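Chitin oligosaccahride binding protein NagB1 (Paenibacillus sp. FPU-7, PDB 7EHP) binds chitin oligosaccharides such as N,N'-diacetylchitobiose outside the cell, probably as the solute-binding protein of a sugar uptake system. Local coordinates at residues 113-118 / 284-289; 118-123 / 239-244; 176-181 / 267-272. All coordinates share one frame; numbering follows the deposited sequence.

Interaction 1: residues 113-118 / 284-289. With NAG (2-acetamido-2-deoxy-beta-D-glucopyranose), chain C; NAG (2-acetamido-2-deoxy-beta-D-glucopyranose), chain B.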
loop_
_atom_site.group_PDB
_atom_site.type_symbol
_atom_site.label_atom_id
_atom_site.label_comp_id
_atom_site.label_asym_id
_atom_site.label_seq_id
_atom_site.Cartn_x
_atom_site.Cartn_y
_atom_site.Cartn_z
ATOM N N LEU A 113 5.673 8.513 11.331
ATOM C CA LEU A 113 5.523 9.562 10.324
ATOM C C LEU A 113 5.397 8.913 8.954
ATOM O O LEU A 113 6.311 8.165 8.541
ATOM C CB LEU A 113 6.704 10.546 10.365
ATOM C CG LEU A 113 6.917 11.337 11.665
ATOM C CD1 LEU A 113 8.213 12.170 11.622
ATOM C CD2 LEU A 113 5.701 12.213 11.994
ATOM N N PRO A 114 4.315 9.166 8.214
ATOM C CA PRO A 114 4.206 8.617 6.861
ATOM C C PRO A 114 5.169 9.321 5.929
ATOM O O PRO A 114 5.323 10.546 5.981
ATOM C CB PRO A 114 2.749 8.917 6.480
ATOM C CG PRO A 114 2.446 10.158 7.241
ATOM C CD PRO A 114 3.111 9.937 8.580
ATOM N N THR A 115 5.840 8.538 5.083
ATOM C CA THR A 115 6.724 9.133 4.093
ATOM C C THR A 115 6.036 9.354 2.769
ATOM O O THR A 115 6.618 10.002 1.898
ATOM C CB THR A 115 7.958 8.262 3.830
ATOM O OG1 THR A 115 7.535 6.948 3.454
ATOM C CG2 THR A 115 8.902 8.221 5.058
ATOM N N ALA A 116 4.844 8.784 2.582
ATOM C CA ALA A 116 4.150 8.868 1.311
ATOM C C ALA A 116 2.647 8.933 1.538
ATOM O O ALA A 116 2.132 8.463 2.552
ATOM C CB ALA A 116 4.453 7.664 0.414
ATOM N N TYR A 117 1.957 9.521 0.569
ATOM C CA TYR A 117 0.536 9.302 0.372
ATOM C C TYR A 117 0.366 8.286 -0.750
ATOM O O TYR A 117 1.039 8.375 -1.783
ATOM C CB TYR A 117 -0.178 10.610 0.016
ATOM C CG TYR A 117 -1.587 10.428 -0.493
ATOM C CD1 TYR A 117 -2.644 10.258 0.391
ATOM C CD2 TYR A 117 -1.858 10.413 -1.861
ATOM C CE1 TYR A 117 -3.935 10.094 -0.065
ATOM C CE2 TYR A 117 -3.142 10.257 -2.325
ATOM C CZ TYR A 117 -4.177 10.098 -1.420
ATOM O OH TYR A 117 -5.454 9.930 -1.876
ATOM N N PHE A 118 -0.523 7.322 -0.554
ATOM C CA PHE A 118 -0.758 6.301 -1.567
ATOM C C PHE A 118 -2.202 6.372 -2.039
ATOM O O PHE A 118 -3.084 6.803 -1.293
ATOM C CB PHE A 118 -0.427 4.878 -1.026
ATOM C CG PHE A 118 -1.556 4.219 -0.261
ATOM C CD1 PHE A 118 -2.542 3.486 -0.921
ATOM C CD2 PHE A 118 -1.621 4.321 1.121
ATOM C CE1 PHE A 118 -3.590 2.883 -0.208
ATOM C CE2 PHE A 118 -2.653 3.733 1.838
ATOM C CZ PHE A 118 -3.635 3.004 1.174
ATOM N N ASN A 284 2.205 4.491 5.543
ATOM C CA ASN A 284 3.494 3.815 5.631
ATOM C C ASN A 284 4.624 4.832 5.675
ATOM O O ASN A 284 4.700 5.724 4.822
ATOM C CB ASN A 284 3.715 2.868 4.447
ATOM C CG ASN A 284 4.982 2.036 4.604
ATOM O OD1 ASN A 284 5.659 1.719 3.627
ATOM N ND2 ASN A 284 5.304 1.683 5.843
ATOM N N GLY A 285 5.495 4.685 6.661
ATOM C CA GLY A 285 6.635 5.559 6.828
ATOM C C GLY A 285 7.622 4.905 7.763
ATOM O O GLY A 285 7.969 3.736 7.555
ATOM N N TYR A 286 8.070 5.638 8.797
ATOM C CA TYR A 286 9.062 5.147 9.742
ATOM C C TYR A 286 8.612 5.385 11.176
ATOM O O TYR A 286 7.973 6.398 11.488
ATOM C CB TYR A 286 10.425 5.817 9.486
ATOM C CG TYR A 286 10.990 5.290 8.202
ATOM C CD1 TYR A 286 11.687 4.085 8.175
ATOM C CD2 TYR A 286 10.749 5.935 7.001
ATOM C CE1 TYR A 286 12.164 3.564 6.972
ATOM C CE2 TYR A 286 11.225 5.419 5.792
ATOM C CZ TYR A 286 11.928 4.240 5.787
ATOM O OH TYR A 286 12.384 3.717 4.586
ATOM N N GLY A 287 8.936 4.426 12.045
ATOM C CA GLY A 287 8.761 4.578 13.469
ATOM C C GLY A 287 10.128 4.538 14.133
ATOM O O GLY A 287 11.146 4.262 13.496
ATOM N N PHE A 288 10.140 4.799 15.428
ATOM C CA PHE A 288 11.410 4.914 16.132
ATOM C C PHE A 288 11.318 4.162 17.448
ATOM O O PHE A 288 10.304 4.250 18.149
ATOM C CB PHE A 288 11.766 6.403 16.320
ATOM C CG PHE A 288 11.844 7.141 15.017
ATOM C CD1 PHE A 288 13.019 7.148 14.287
ATOM C CD2 PHE A 288 10.718 7.750 14.478
ATOM C CE1 PHE A 288 13.093 7.774 13.069
ATOM C CE2 PHE A 288 10.784 8.381 13.252
ATOM C CZ PHE A 288 11.974 8.389 12.546
ATOM N N SER A 289 12.364 3.398 17.758
ATOM C CA SER A 289 12.365 2.619 18.988
ATOM C C SER A 289 12.171 3.512 20.206
ATOM O O SER A 289 12.699 4.630 20.281
ATOM C CB SER A 289 13.665 1.838 19.136
ATOM O OG SER A 289 13.625 1.031 20.303
HETATM C C1 NAG C . 6.134 0.522 -0.311
HETATM C C2 NAG C . 4.945 1.365 0.145
HETATM C C3 NAG C . 3.923 0.485 0.866
HETATM C C4 NAG C . 3.609 -0.790 0.077
HETATM C C5 NAG C . 4.892 -1.436 -0.465
HETATM C C6 NAG C . 4.680 -2.630 -1.372
HETATM C C7 NAG C . 5.789 3.645 0.550
HETATM C C8 NAG C . 6.142 4.661 1.596
HETATM N N2 NAG C . 5.365 2.461 1.007
HETATM O O1 NAG C . 7.075 1.333 -0.925
HETATM O O3 NAG C . 2.748 1.255 1.112
HETATM O O4 NAG C . 3.075 -1.734 0.999
HETATM O O5 NAG C . 5.682 -0.485 -1.190
HETATM O O6 NAG C . 5.908 -3.331 -1.555
HETATM O O7 NAG C . 5.895 3.884 -0.653
HETATM C C1 NAG B . 1.660 -1.890 0.942
HETATM C C2 NAG B . 1.308 -2.991 1.938
HETATM C C3 NAG B . -0.197 -3.211 1.965
HETATM C C4 NAG B . -0.905 -1.900 2.267
HETATM C C5 NAG B . -0.474 -0.825 1.272
HETATM C C6 NAG B . -1.063 0.537 1.566
HETATM C C7 NAG B . 2.806 -4.838 2.556
HETATM C C8 NAG B . 3.442 -6.108 2.113
HETATM N N2 NAG B . 2.016 -4.232 1.657
HETATM O O3 NAG B . -0.509 -4.167 2.966
HETATM O O4 NAG B . -2.314 -2.063 2.179
HETATM O O5 NAG B . 0.952 -0.679 1.282
HETATM O O6 NAG B . -0.821 0.945 2.906
HETATM O O7 NAG B . 2.988 -4.377 3.688
HETATM O O HOH W 1 2.512 5.720 3.049
#
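The Y286 ring is met at its edge, in the ring plane, by the methyl of T115, CG2 lying 3.5 Å from CD2; F303 adds an edge-to-face ring contact. The second flat group, the F118 ring, lies against sugar: C6 of the chain B NAG stands 3.5 Å above the ring plane, over its centre. T115 can serve both sides because OG1 sits between backbone N and carbonyl carbon (chi1 55°), which leaves CG2 beside the backbone N, facing Y286, and brings OG1 to 3.3 Å from the acetamido methyl C8 of the chain C NAG. A116 CB reaches the same methyl. N284 turns away from the partner strand, its CG anti to the backbone N (chi1 -173°), and OD1 accepts a nearly straight bond from N2 of that NAG (2.7 Å, 163°). Its ND2 is bonded to L67 O and D66 OD1, which fixes the amide's orientation.

L113 and Y286 form an antiparallel hydrogen-bonded pair, and T115 N donates to N284 O (3.0 Å). P114 and G285 approach to 3.9 Å between CA atoms; any CB on G285 would clash with L113 O. A water accepts from N284 N and donates to A116 O where the strands part. Sheet pairing that runs directly into the residues gripping an acetamido group marks this as part of the glycan site of a periplasmic-binding-protein-type fold.

Interaction 2: residues 118-123 / 239-244. With NAG (2-acetamido-2-deoxy-beta-D-glucopyranose), chain B.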
loop_
_atom_site.group_PDB
_atom_site.type_symbol
_atom_site.label_atom_id
_atom_site.label_comp_id
_atom_site.label_asym_id
_atom_site.label_seq_id
_atom_site.Cartn_x
_atom_site.Cartn_y
_atom_site.Cartn_z
ATOM N N PHE A 118 -0.523 7.322 -0.554
ATOM C CA PHE A 118 -0.758 6.301 -1.567
ATOM C C PHE A 118 -2.202 6.372 -2.039
ATOM O O PHE A 118 -3.084 6.803 -1.293
ATOM C CB PHE A 118 -0.427 4.878 -1.026
ATOM C CG PHE A 118 -1.556 4.219 -0.261
ATOM C CD1 PHE A 118 -2.542 3.486 -0.921
ATOM C CD2 PHE A 118 -1.621 4.321 1.121
ATOM C CE1 PHE A 118 -3.590 2.883 -0.208
ATOM C CE2 PHE A 118 -2.653 3.733 1.838
ATOM C CZ PHE A 118 -3.635 3.004 1.174
ATOM N N VAL A 119 -2.430 5.985 -3.301
ATOM C CA VAL A 119 -3.731 5.514 -3.773
ATOM C C VAL A 119 -3.521 4.162 -4.440
ATOM O O VAL A 119 -2.431 3.850 -4.922
ATOM C CB VAL A 119 -4.446 6.480 -4.766
ATOM C CG1 VAL A 119 -4.993 7.696 -4.063
ATOM C CG2 VAL A 119 -3.521 6.885 -5.910
ATOM N N GLU A 120 -4.575 3.353 -4.465
ATOM C CA GLU A 120 -4.596 2.115 -5.230
ATOM C C GLU A 120 -5.694 2.212 -6.270
ATOM O O GLU A 120 -6.806 2.634 -5.959
ATOM C CB GLU A 120 -4.845 0.906 -4.335
ATOM C CG GLU A 120 -3.687 0.541 -3.460
ATOM C CD GLU A 120 -3.952 -0.696 -2.627
ATOM O OE1 GLU A 120 -4.859 -1.491 -2.994
ATOM O OE2 GLU A 120 -3.254 -0.855 -1.598
ATOM N N GLY A 121 -5.381 1.832 -7.498
ATOM C CA GLY A 121 -6.380 1.818 -8.546
ATOM C C GLY A 121 -5.822 1.094 -9.745
ATOM O O GLY A 121 -4.925 0.259 -9.599
ATOM N N VAL A 122 -6.307 1.432 -10.932
ATOM C CA VAL A 122 -6.019 0.674 -12.137
ATOM C C VAL A 122 -5.039 1.472 -12.976
ATOM O O VAL A 122 -5.373 2.554 -13.476
ATOM C CB VAL A 122 -7.300 0.362 -12.921
ATOM C CG1 VAL A 122 -6.995 -0.539 -14.108
ATOM C CG2 VAL A 122 -8.335 -0.268 -11.986
ATOM N N PHE A 123 -3.821 0.945 -13.112
ATOM C CA PHE A 123 -2.928 1.385 -14.169
ATOM C C PHE A 123 -3.414 0.834 -15.501
ATOM O O PHE A 123 -3.899 -0.300 -15.581
ATOM C CB PHE A 123 -1.499 0.912 -13.896
ATOM C CG PHE A 123 -0.842 1.591 -12.702
ATOM C CD1 PHE A 123 -1.149 1.188 -11.411
ATOM C CD2 PHE A 123 0.080 2.613 -12.879
ATOM C CE1 PHE A 123 -0.570 1.791 -10.314
ATOM C CE2 PHE A 123 0.676 3.224 -11.775
ATOM C CZ PHE A 123 0.346 2.794 -10.495
ATOM N N MET A 239 -4.246 -3.731 -18.197
ATOM C CA MET A 239 -4.478 -3.049 -16.934
ATOM C C MET A 239 -3.714 -3.785 -15.844
ATOM O O MET A 239 -3.273 -4.930 -16.017
ATOM C CB MET A 239 -5.976 -2.997 -16.575
ATOM C CG MET A 239 -6.875 -2.362 -17.634
ATOM S SD MET A 239 -8.621 -2.448 -17.152
ATOM C CE MET A 239 -8.944 -4.133 -17.695
ATOM N N MET A 240 -3.583 -3.112 -14.705
ATOM C CA MET A 240 -2.979 -3.675 -13.501
ATOM C C MET A 240 -3.501 -2.885 -12.318
ATOM O O MET A 240 -3.263 -1.674 -12.253
ATOM C CB MET A 240 -1.457 -3.568 -13.549
ATOM C CG MET A 240 -0.780 -3.992 -12.256
ATOM S SD MET A 240 1.006 -3.957 -12.433
ATOM C CE MET A 240 1.330 -2.199 -12.203
ATOM N N PHE A 241 -4.171 -3.551 -11.377
ATOM C CA PHE A 241 -4.555 -2.888 -10.134
ATOM C C PHE A 241 -3.354 -2.894 -9.191
ATOM O O PHE A 241 -2.794 -3.955 -8.895
ATOM C CB PHE A 241 -5.761 -3.588 -9.490
ATOM C CG PHE A 241 -6.381 -2.824 -8.351
ATOM C CD1 PHE A 241 -5.781 -2.799 -7.108
ATOM C CD2 PHE A 241 -7.580 -2.135 -8.522
ATOM C CE1 PHE A 241 -6.349 -2.084 -6.051
ATOM C CE2 PHE A 241 -8.161 -1.414 -7.455
ATOM C CZ PHE A 241 -7.536 -1.389 -6.226
ATOM N N ASP A 242 -2.971 -1.719 -8.701
ATOM C CA ASP A 242 -1.759 -1.599 -7.894
ATOM C C ASP A 242 -1.784 -0.274 -7.141
ATOM O O ASP A 242 -2.654 0.577 -7.353
ATOM C CB ASP A 242 -0.500 -1.707 -8.775
ATOM C CG ASP A 242 0.671 -2.337 -8.050
ATOM O OD1 ASP A 242 0.667 -2.324 -6.798
ATOM O OD2 ASP A 242 1.593 -2.855 -8.732
ATOM N N GLY A 243 -0.817 -0.111 -6.258
ATOM C CA GLY A 243 -0.653 1.136 -5.548
ATOM C C GLY A 243 0.208 2.120 -6.303
ATOM O O GLY A 243 0.994 1.742 -7.170
ATOM N N SER A 244 0.063 3.400 -5.945
ATOM C CA SER A 244 0.846 4.453 -6.590
ATOM C C SER A 244 2.355 4.235 -6.445
ATOM O O SER A 244 3.131 4.683 -7.302
ATOM C CB SER A 244 0.463 5.814 -6.005
ATOM O OG SER A 244 0.528 5.749 -4.599
HETATM C C1 NAG B . 1.660 -1.890 0.942
HETATM C C2 NAG B . 1.308 -2.991 1.938
HETATM C C3 NAG B . -0.197 -3.211 1.965
HETATM C C4 NAG B . -0.905 -1.900 2.267
HETATM C C5 NAG B . -0.474 -0.825 1.272
HETATM C C6 NAG B . -1.063 0.537 1.566
HETATM C C7 NAG B . 2.806 -4.838 2.556
HETATM C C8 NAG B . 3.442 -6.108 2.113
HETATM N N2 NAG B . 2.016 -4.232 1.657
HETATM O O3 NAG B . -0.509 -4.167 2.966
HETATM O O4 NAG B . -2.314 -2.063 2.179
HETATM O O5 NAG B . 0.952 -0.679 1.282
HETATM O O6 NAG B . -0.821 0.945 2.906
HETATM O O7 NAG B . 2.988 -4.377 3.688
#
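Strands 118-123 and 239-243 run antiparallel, their axes 159° apart in direction and 4.4 Å apart at closest approach. G121 with D242 and F123 with M240 are hydrogen-bonded pairs, each joined by two N-H to O=C bonds; E120 with G243 and V122 with F241 are the non-hydrogen-bonded pairs between and beside them. At the end of the ladder S244 has left the strand yet still closes two bonds: its N donates to V119 O (2.7 Å), the donor lying almost in line with the C=O, and its OG accepts from V119 N (3.2 Å). With OG between backbone N and carbonyl carbon (chi1 51°), the hydroxyl takes the place a backbone carbonyl would have filled.

On the face carrying E120, V122 and F241, the F241 ring lies over glycine backbone. G121 CA is 4.2 Å from the ring centroid, 23° off its normal, a CH-pi contact, while G121 O stands over the same ring nearer the rim. E120 reaches the ring at its edge, OE1 3.5 Å from CE1, with carboxylate and ring planes nearly perpendicular; its OE2 faces the chain B NAG. V122 CG1 packs on M239 CB (3.6 Å). On the other face, the F123 ring offers its edge to backbone oxygens, CE1 lying 3.5 Å from G243 O. D242 OD1 accepts from G243 N and from Y225 OH, and OD2 is bonded to Q229.

Helix 165-180 covers E120 and F241 through M170, M171 and T174, and helix 225-233 covers F123 and M240 through F232. Strand 237-243 also pairs in parallel with strand 156-159, while F118 and E120 bond through their backbones to strand 277-288.

Interaction 3: residues 176-181 / 267-272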
loop_
_atom_site.group_PDB
_atom_site.type_symbol
_atom_site.label_atom_id
_atom_site.label_comp_id
_atom_site.label_asym_id
_atom_site.label_seq_id
_atom_site.Cartn_x
_atom_site.Cartn_y
_atom_site.Cartn_z
ATOM N N TRP A 176 -14.991 -5.080 -2.342
ATOM C CA TRP A 176 -16.062 -5.220 -1.350
ATOM C C TRP A 176 -16.426 -3.873 -0.737
ATOM O O TRP A 176 -17.540 -3.717 -0.235
ATOM C CB TRP A 176 -15.761 -6.220 -0.199
ATOM C CG TRP A 176 -14.864 -5.727 0.962
ATOM C CD1 TRP A 176 -15.263 -4.921 1.985
ATOM C CD2 TRP A 176 -13.540 -6.183 1.323
ATOM N NE1 TRP A 176 -14.243 -4.730 2.885
ATOM C CE2 TRP A 176 -13.174 -5.496 2.508
ATOM C CE3 TRP A 176 -12.605 -7.052 0.736
ATOM C CZ2 TRP A 176 -11.922 -5.653 3.117
ATOM C CZ3 TRP A 176 -11.365 -7.202 1.335
ATOM C CH2 TRP A 176 -11.033 -6.505 2.518
ATOM N N VAL A 177 -15.512 -2.895 -0.755
ATOM C CA VAL A 177 -15.873 -1.549 -0.318
ATOM C C VAL A 177 -16.787 -0.887 -1.347
ATOM O O VAL A 177 -17.720 -0.155 -0.989
ATOM C CB VAL A 177 -14.621 -0.687 -0.036
ATOM C CG1 VAL A 177 -15.001 0.812 0.113
ATOM C CG2 VAL A 177 -13.875 -1.190 1.219
ATOM N N ARG A 178 -16.544 -1.130 -2.634
ATOM C CA ARG A 178 -17.489 -0.683 -3.657
ATOM C C ARG A 178 -18.904 -1.165 -3.348
ATOM O O ARG A 178 -19.873 -0.398 -3.435
ATOM C CB ARG A 178 -17.065 -1.186 -5.041
ATOM C CG ARG A 178 -16.018 -0.308 -5.754
ATOM C CD ARG A 178 -16.617 0.836 -6.553
ATOM N NE ARG A 178 -15.573 1.658 -7.162
ATOM C CZ ARG A 178 -14.783 2.492 -6.481
ATOM N NH1 ARG A 178 -14.937 2.625 -5.177
ATOM N NH2 ARG A 178 -13.840 3.199 -7.102
ATOM N N THR A 179 -19.043 -2.447 -2.988
ATOM C CA THR A 179 -20.383 -3.021 -2.860
ATOM C C THR A 179 -21.003 -2.761 -1.495
ATOM O O THR A 179 -22.219 -2.575 -1.404
ATOM C CB THR A 179 -20.344 -4.521 -3.119
ATOM O OG1 THR A 179 -19.475 -5.126 -2.154
ATOM C CG2 THR A 179 -19.850 -4.804 -4.535
ATOM N N ALA A 180 -20.202 -2.736 -0.430
ATOM C CA ALA A 180 -20.729 -2.626 0.923
ATOM C C ALA A 180 -20.429 -1.298 1.604
ATOM O O ALA A 180 -20.950 -1.060 2.700
ATOM C CB ALA A 180 -20.192 -3.761 1.810
ATOM N N GLY A 181 -19.625 -0.439 0.999
ATOM C CA GLY A 181 -19.232 0.812 1.629
ATOM C C GLY A 181 -17.985 0.665 2.479
ATOM O O GLY A 181 -17.680 -0.399 3.020
ATOM N N PHE A 267 -11.062 2.682 -9.849
ATOM C CA PHE A 267 -11.758 1.458 -10.229
ATOM C C PHE A 267 -13.202 1.770 -10.606
ATOM O O PHE A 267 -13.854 2.568 -9.930
ATOM C CB PHE A 267 -11.734 0.450 -9.077
ATOM C CG PHE A 267 -12.164 -0.911 -9.476
ATOM C CD1 PHE A 267 -11.271 -1.788 -10.074
ATOM C CD2 PHE A 267 -13.490 -1.304 -9.304
ATOM C CE1 PHE A 267 -11.686 -3.063 -10.467
ATOM C CE2 PHE A 267 -13.920 -2.559 -9.693
ATOM C CZ PHE A 267 -13.025 -3.442 -10.285
ATOM N N PRO A 268 -13.738 1.148 -11.661
ATOM C CA PRO A 268 -15.126 1.418 -12.057
ATOM C C PRO A 268 -16.125 1.306 -10.909
ATOM O O PRO A 268 -15.949 0.527 -9.965
ATOM C CB PRO A 268 -15.392 0.356 -13.131
ATOM C CG PRO A 268 -14.049 0.126 -13.740
ATOM C CD PRO A 268 -13.083 0.201 -12.585
ATOM N N ASP A 269 -17.179 2.118 -10.992
ATOM C CA ASP A 269 -18.281 1.998 -10.058
ATOM C C ASP A 269 -19.086 0.738 -10.363
ATOM O O ASP A 269 -19.051 0.212 -11.474
ATOM C CB ASP A 269 -19.169 3.232 -10.140
ATOM C CG ASP A 269 -18.561 4.424 -9.432
ATOM O OD1 ASP A 269 -17.604 4.219 -8.648
ATOM O OD2 ASP A 269 -19.042 5.558 -9.659
ATOM N N VAL A 270 -19.804 0.241 -9.350
ATOM C CA VAL A 270 -20.590 -0.982 -9.480
ATOM C C VAL A 270 -22.039 -0.819 -9.037
ATOM O O VAL A 270 -22.796 -1.791 -9.072
ATOM C CB VAL A 270 -19.942 -2.161 -8.721
ATOM C CG1 VAL A 270 -18.458 -2.300 -9.077
ATOM C CG2 VAL A 270 -20.155 -2.011 -7.235
ATOM N N GLY A 271 -22.470 0.375 -8.645
ATOM C CA GLY A 271 -23.830 0.520 -8.176
ATOM C C GLY A 271 -23.973 -0.070 -6.793
ATOM O O GLY A 271 -24.826 -0.933 -6.546
ATOM N N GLY A 272 -23.099 0.374 -5.891
ATOM C CA GLY A 272 -23.074 -0.088 -4.522
ATOM C C GLY A 272 -22.678 1.062 -3.622
ATOM O O GLY A 272 -22.417 2.174 -4.084
#
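The loop that follows strand 262-265 is fastened to the C-terminal end of helix 165-180 by one arginine, R178, whose guanidinium reads consecutive backbone carbonyls. NH2 donates to F267 O (2.9 Å, 164°) and NE to P268 O (3.0 Å); NE also has a weak, longer bond to F267 O. Both oxygens lie practically in the guanidinium plane, at its edge. The two carbonyls receive it differently: NH2 is moderately tilted from the F267 carbonyl plane, whereas NE stands well above that of P268. Over one face of the same group is D269 OD1, 3.6 Å from NE, in a salt bridge of charges alone, since no N-H points at it; this oxygen takes its hydrogen bond from G276 N. NH2 has a further acceptor in M277 O.

A bend at chi2 (-86°) brings the edge of the guanidinium to the F267 and P268 carbonyls. In this solute-binding fold the grip joins the last turn of helix 165-180 to the irregular connection leading toward strand 277-288. A methionine in its place would probably leave the F267 and P268 carbonyls without these donors and D269 without the nearer of its cationic neighbours.

Nearer the helix, V270 CG2 sits 3.9 Å from both R178 CB and T179 CG2, an apolar contact beside the polar grip. T179 OG1 is bonded to D199 O. G272 presses on the last turn, its C atom 3.2 Å from R178 O; a CB there would collide with that oxygen and with T179 CA. F267 packs onto W140, L143 and M171.

Followed from the N terminus, the chain first enters these contacts on strand 109-125, which supplies segments to two: 113-118 to interaction 1 and 118-123 to interaction 2, with F118 common to both. Interaction 2 closes a loop when the chain returns at 239-244, after 115 intervening residues rich in helix. Within that loop lies 176-181, whose partner 267-272 comes only after 239-244, so interactions 2 and 3 cross; they touch where V122 and F241 pack on F267. Interaction 1 closes last, at 284-289, and encloses both others. Interactions 1 and 2 lie in one mixed sheet and both reach the chain B NAG, while interaction 3 ties a helix end to the connection between strands 262-265 and 277-288.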